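Local coordinates for protein endo-1,3-beta-glucanase, family GH16 (Zobellia galactanivorans, PDB 4CRQ) that probably hydrolyses internal beta-1,3 linkages of laminarin-type glucans, the chain here being the calcium-binding GH16 catalytic module of a longer modular laminarinase, at residues Tyr156-Val161 against Phe171-Gln176; Leu88-Gly93 against Met119-Asn124. The protein carries 1 engineered substitution. One frame throughout, in Å; residues are numbered along the deposited sequence.

Contact 1: residues Tyr156-Val161 against Phe171-Gln176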
loop_
_atom_site.group_PDB
_atom_site.type_symbol
_atom_site.label_atom_id
_atom_site.label_comp_id
_atom_site.label_asym_id
_atom_site.label_seq_id
_atom_site.Cartn_x
_atom_site.Cartn_y
_atom_site.Cartn_z
ATOM N N TYR A 156 12.442 6.800 9.182
ATOM C CA TYR A 156 11.912 7.085 7.841
ATOM C C TYR A 156 12.772 6.409 6.757
ATOM O O TYR A 156 14.005 6.358 6.863
ATOM C CB TYR A 156 11.838 8.575 7.532
ATOM C CG TYR A 156 10.712 9.232 8.282
ATOM C CD1 TYR A 156 9.386 9.193 7.787
ATOM C CD2 TYR A 156 10.959 9.904 9.498
ATOM C CE1 TYR A 156 8.340 9.798 8.483
ATOM C CE2 TYR A 156 9.936 10.513 10.204
ATOM C CZ TYR A 156 8.628 10.479 9.708
ATOM O OH TYR A 156 7.654 11.126 10.458
ATOM N N HIS A 157 12.088 5.899 5.726
ATOM C CA HIS A 157 12.716 5.419 4.496
ATOM C C HIS A 157 11.895 5.876 3.326
ATOM O O HIS A 157 10.701 6.183 3.482
ATOM C CB HIS A 157 12.844 3.903 4.492
ATOM C CG HIS A 157 13.759 3.385 5.576
ATOM N ND1 HIS A 157 15.103 3.285 5.412
ATOM C CD2 HIS A 157 13.488 2.958 6.872
ATOM C CE1 HIS A 157 15.655 2.803 6.557
ATOM N NE2 HIS A 157 14.676 2.607 7.442
ATOM N N ILE A 158 12.504 5.913 2.147
ATOM C CA ILE A 158 11.783 6.251 0.913
ATOM C C ILE A 158 11.416 4.938 0.210
ATOM O O ILE A 158 12.305 4.133 -0.116
ATOM C CB ILE A 158 12.636 7.103 -0.048
ATOM C CG1 ILE A 158 13.291 8.310 0.686
ATOM C CG2 ILE A 158 11.807 7.510 -1.285
ATOM C CD1 ILE A 158 12.350 9.327 1.344
ATOM N N TYR A 159 10.110 4.726 -0.024
ATOM C CA TYR A 159 9.649 3.529 -0.743
ATOM C C TYR A 159 9.113 3.974 -2.083
ATOM O O TYR A 159 8.239 4.856 -2.115
ATOM C CB TYR A 159 8.560 2.834 0.048
ATOM C CG TYR A 159 9.067 2.371 1.399
ATOM C CD1 TYR A 159 9.793 1.168 1.507
ATOM C CD2 TYR A 159 8.845 3.136 2.572
ATOM C CE1 TYR A 159 10.272 0.742 2.731
ATOM C CE2 TYR A 159 9.325 2.700 3.821
ATOM C CZ TYR A 159 10.039 1.496 3.900
ATOM O OH TYR A 159 10.536 0.997 5.092
ATOM N N SER A 160 9.602 3.402 -3.201
ATOM C CA SER A 160 9.127 3.872 -4.501
ATOM C C SER A 160 9.096 2.755 -5.529
ATOM O O SER A 160 9.756 1.717 -5.361
ATOM C CB SER A 160 10.037 5.014 -5.009
ATOM O OG SER A 160 11.342 4.513 -5.261
ATOM N N VAL A 161 8.327 2.993 -6.587
ATOM C CA VAL A 161 8.404 2.196 -7.792
ATOM C C VAL A 161 8.613 3.124 -8.956
ATOM O O VAL A 161 8.060 4.233 -8.940
ATOM C CB VAL A 161 7.146 1.319 -8.075
ATOM C CG1 VAL A 161 7.079 0.170 -7.095
ATOM C CG2 VAL A 161 5.849 2.163 -8.137
ATOM N N PHE A 171 12.237 0.157 -5.268
ATOM C CA PHE A 171 13.370 0.733 -4.550
ATOM C C PHE A 171 13.027 1.014 -3.101
ATOM O O PHE A 171 11.867 1.330 -2.786
ATOM C CB PHE A 171 13.774 2.085 -5.170
ATOM C CG PHE A 171 14.004 2.051 -6.677
ATOM C CD1 PHE A 171 12.918 2.186 -7.570
ATOM C CD2 PHE A 171 15.293 1.890 -7.214
ATOM C CE1 PHE A 171 13.115 2.163 -8.956
ATOM C CE2 PHE A 171 15.494 1.863 -8.608
ATOM C CZ PHE A 171 14.409 1.998 -9.477
ATOM N N VAL A 172 14.042 0.898 -2.241
ATOM C CA VAL A 172 13.960 1.393 -0.868
ATOM C C VAL A 172 15.187 2.260 -0.791
ATOM O O VAL A 172 16.297 1.770 -1.092
ATOM C CB VAL A 172 13.941 0.317 0.247
ATOM C CG1 VAL A 172 14.050 0.981 1.636
ATOM C CG2 VAL A 172 12.679 -0.517 0.149
ATOM N N ASP A 173 14.982 3.540 -0.430
ATOM C CA ASP A 173 16.080 4.505 -0.319
ATOM C C ASP A 173 16.953 4.508 -1.593
ATOM O O ASP A 173 18.194 4.650 -1.525
ATOM C CB ASP A 173 16.923 4.185 0.939
ATOM C CG ASP A 173 16.200 4.502 2.255
ATOM O OD1 ASP A 173 15.302 5.387 2.289
ATOM O OD2 ASP A 173 16.555 3.858 3.268
ATOM N N GLY A 174 16.319 4.346 -2.762
ATOM C CA GLY A 174 17.035 4.332 -4.033
ATOM C C GLY A 174 17.708 3.045 -4.436
ATOM O O GLY A 174 18.285 2.991 -5.525
ATOM N N GLN A 175 17.637 2.018 -3.594
ATOM C CA GLN A 175 18.265 0.739 -3.892
ATOM C C GLN A 175 17.237 -0.168 -4.558
ATOM O O GLN A 175 16.220 -0.504 -3.936
ATOM C CB GLN A 175 18.826 0.099 -2.618
ATOM C CG GLN A 175 19.386 -1.304 -2.814
ATOM C CD GLN A 175 19.988 -1.858 -1.546
ATOM O OE1 GLN A 175 20.824 -1.211 -0.906
ATOM N NE2 GLN A 175 19.575 -3.057 -1.172
ATOM N N GLN A 176 17.507 -0.562 -5.803
ATOM C CA GLN A 176 16.595 -1.434 -6.518
ATOM C C GLN A 176 16.634 -2.849 -5.930
ATOM O O GLN A 176 17.723 -3.350 -5.643
ATOM C CB GLN A 176 16.922 -1.417 -8.015
ATOM C CG GLN A 176 15.913 -2.134 -8.881
ATOM C CD GLN A 176 16.238 -2.063 -10.358
ATOM O OE1 GLN A 176 16.721 -1.045 -10.861
ATOM N NE2 GLN A 176 15.957 -3.148 -11.068
HETATM O O HOH W 1 13.318 4.855 -3.056
#
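S160 and F171 form an antiparallel hydrogen-bonded pair: S160 N donates to F171 O at 3.1 Å, and F171 N returns the bond to S160 O. Y159 and V172 follow as a non-hydrogen-bonded pair, and D173 N then reaches I158 O at 2.8 Å. From V172 to Q175 the chain makes a type I' turn, with D173 and G174 at the positive phi values this turn requires.

The D173 carboxylate is held by both oxygens. H157 CG is anti to the carbonyl carbon (chi1 -64°), which helps turn ND1 toward D173. OD2 takes a nearly straight bond (175°) from H157 ND1 at 2.7 Å; it lies in the imidazole plane, while ring and carboxylate planes are 37° apart. OD1 accepts from I158 N at 2.9 Å, and both oxygens are met on their syn sides, though by donors tilted out of the carboxylate plane. H157 NE2 is bonded to D152 O, so both ring nitrogens are engaged. With a leucine in place of H157, D173 OD2 and D152 O would probably each lose this partner, leaving the carboxylate less firmly fixed in rotation. A water accepts from G174 N, donates to I158 O and bonds S160 OG, tying turn to strand.

Apolar contact comes from V172 CG2, which lies 3.6 Å from Y159 CD1, obliquely to the ring; the two side chains run alongside, pointing the same way. On the other side of the sheet S160 OG touches F171 CB at 3.4 Å.

The contact is the pairing of the two strands of hairpin 156-163/167-172; the type I' turn leads on into strand 175-181, and the other edge of strand 156-163 pairs with strand 80-87.

Contact 2: residues Leu88-Gly93 against Met119-Asn124. Engineered in segment 119-124: S120 (natural residue Glu).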
loop_
_atom_site.group_PDB
_atom_site.type_symbol
_atom_site.label_atom_id
_atom_site.label_comp_id
_atom_site.label_asym_id
_atom_site.label_seq_id
_atom_site.Cartn_x
_atom_site.Cartn_y
_atom_site.Cartn_z
ATOM N N LEU A 88 7.663 3.145 10.136
ATOM C CA LEU A 88 6.741 2.070 10.484
ATOM C C LEU A 88 6.864 1.574 11.914
ATOM O O LEU A 88 7.969 1.511 12.435
ATOM C CB LEU A 88 7.029 0.868 9.553
ATOM C CG LEU A 88 6.793 1.079 8.043
ATOM C CD1 LEU A 88 7.281 -0.125 7.236
ATOM C CD2 LEU A 88 5.304 1.387 7.757
ATOM N N PRO A 89 5.726 1.206 12.540
ATOM C CA PRO A 89 5.755 0.651 13.889
ATOM C C PRO A 89 6.068 -0.839 13.799
ATOM O O PRO A 89 5.904 -1.414 12.733
ATOM C CB PRO A 89 4.331 0.855 14.374
ATOM C CG PRO A 89 3.487 0.775 13.124
ATOM C CD PRO A 89 4.341 1.318 12.007
ATOM N N SER A 90 6.499 -1.479 14.880
ATOM C CA SER A 90 6.781 -2.915 14.807
ATOM C C SER A 90 5.930 -3.673 15.812
ATOM O O SER A 90 5.720 -3.172 16.913
ATOM C CB SER A 90 8.277 -3.177 15.014
ATOM O OG SER A 90 9.050 -2.679 13.916
ATOM N N GLY A 91 5.441 -4.854 15.443
ATOM C CA GLY A 91 4.668 -5.655 16.385
ATOM C C GLY A 91 4.004 -6.785 15.661
ATOM O O GLY A 91 3.528 -6.582 14.524
ATOM N N GLN A 92 3.957 -7.958 16.310
ATOM C CA GLN A 92 3.308 -9.156 15.761
ATOM C C GLN A 92 1.880 -8.768 15.382
ATOM O O GLN A 92 1.153 -8.182 16.209
ATOM C CB GLN A 92 3.369 -10.337 16.773
ATOM C CG GLN A 92 3.107 -11.722 16.205
ATOM C CD GLN A 92 4.078 -12.129 15.101
ATOM O OE1 GLN A 92 3.687 -12.844 14.199
ATOM N NE2 GLN A 92 5.341 -11.663 15.158
ATOM N N GLY A 93 1.499 -9.067 14.140
ATOM C CA GLY A 93 0.156 -8.783 13.633
ATOM C C GLY A 93 0.068 -7.563 12.729
ATOM O O GLY A 93 -0.871 -7.469 11.927
ATOM N N MET A 119 5.248 -0.960 -1.125
ATOM C CA MET A 119 5.847 -1.402 0.119
ATOM C C MET A 119 4.796 -2.186 0.895
ATOM O O MET A 119 3.659 -1.720 1.011
ATOM C CB MET A 119 6.326 -0.190 0.952
ATOM C CG MET A 119 6.950 -0.538 2.327
ATOM S SD MET A 119 5.798 -1.047 3.637
ATOM C CE MET A 119 4.795 0.433 3.863
ATOM N N SER A 120 5.171 -3.366 1.408
ATOM C CA SER A 120 4.361 -4.014 2.457
ATOM C C SER A 120 5.352 -4.628 3.459
ATOM O O SER A 120 6.499 -4.941 3.120
ATOM C CB SER A 120 3.354 -5.022 1.907
ATOM O OG SER A 120 4.018 -6.081 1.272
ATOM N N ARG A 121 4.906 -4.761 4.706
ATOM C CA ARG A 121 5.722 -5.369 5.750
ATOM C C ARG A 121 4.804 -6.115 6.690
ATOM O O ARG A 121 3.654 -5.717 6.854
ATOM C CB ARG A 121 6.507 -4.287 6.520
ATOM C CG ARG A 121 7.450 -4.849 7.590
ATOM C CD ARG A 121 7.914 -3.758 8.507
ATOM N NE ARG A 121 8.833 -4.264 9.522
ATOM C CZ ARG A 121 8.953 -3.765 10.743
ATOM N NH1 ARG A 121 8.189 -2.735 11.134
ATOM N NH2 ARG A 121 9.841 -4.308 11.578
ATOM N N ILE A 122 5.315 -7.186 7.299
ATOM C CA ILE A 122 4.546 -7.871 8.346
ATOM C C ILE A 122 5.322 -7.985 9.651
ATOM O O ILE A 122 6.572 -8.127 9.649
ATOM C CB ILE A 122 4.054 -9.290 7.907
ATOM C CG1 ILE A 122 5.241 -10.167 7.448
ATOM C CG2 ILE A 122 2.952 -9.167 6.847
ATOM C CD1 ILE A 122 4.937 -11.650 7.399
ATOM N N ASN A 123 4.566 -7.923 10.748
ATOM C CA ASN A 123 5.078 -8.291 12.087
ATOM C C ASN A 123 6.317 -7.470 12.449
ATOM O O ASN A 123 6.261 -6.255 12.329
ATOM C CB ASN A 123 5.298 -9.823 12.170
ATOM C CG ASN A 123 4.043 -10.608 11.828
ATOM O OD1 ASN A 123 2.929 -10.171 12.139
ATOM N ND2 ASN A 123 4.209 -11.763 11.190
ATOM N N ASN A 124 7.408 -8.102 12.888
ATOM C CA ASN A 124 8.649 -7.384 13.224
ATOM C C ASN A 124 9.757 -7.610 12.197
ATOM O O ASN A 124 10.945 -7.404 12.515
ATOM C CB ASN A 124 9.152 -7.823 14.624
ATOM C CG ASN A 124 8.225 -7.407 15.747
ATOM O OD1 ASN A 124 8.014 -6.223 15.971
ATOM N ND2 ASN A 124 7.670 -8.384 16.463
HETATM O O HOH W 2 5.453 -2.170 10.252
HETATM O O HOH W 3 5.663 -8.063 18.753
#
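G91 and Q92 pass close to N123 and N124, the end-to-end directions of 88-93 and 119-124 being 63° apart. The CA atoms of Q92 and N123 are 4.2 Å apart, and N123 CA makes a CA-H...O contact with G91 O at 3.4 Å. G93 N donates to the side-chain oxygen N123 OD1 in a nearly straight bond of 2.7 Å; N123 ND2 is bonded to P209 O.

Both segments belong to the GH16 catalytic module, a beta-sandwich of the concanavalin clan: 88-93 links strands 80-87 and 94-102, whereas 119-124 begins on the short strand carrying the engineered S120 (naturally Glu) and runs out into a loop.

R121 has CG anti to the backbone N (chi1 -177°) and the chain extended from CG to NE, which carries its guanidinium out to S90. NH1 and NH2 grip S90 OG end-on through two bent bonds of 2.9 Å and 3.0 Å, the oxygen only 5° out of the guanidinium plane; NE is bonded to A125 O. One face of the guanidinium lies under N123 O. A water accepts from R121 NH1 and donates to P89 O. L88 CD1 meets M119 SD tip to tip at 4.0 Å and packs on R121 CD, L88 and R121 running past each other in opposite directions.

From the N terminus, strand 80-87 leads into 88-93, and contact 2 closes when the chain, having run through strand 94-102 and the short helix 105-108, returns in 119-124. Contact 1 comes later: 156-161 opens it and 171-176 closes it at the end of the hairpin's returning strand, nine residues lying between. The two loops are in series, neither nesting nor crossing, and their centres lie about 17 Å apart. They meet through Y159, whose CD1 is 3.4 Å from M119 CG and whose OH is 4.1 Å from L88 CD1. This packing joins strand 156-163 to the 88-93 loop and the strand containing M119.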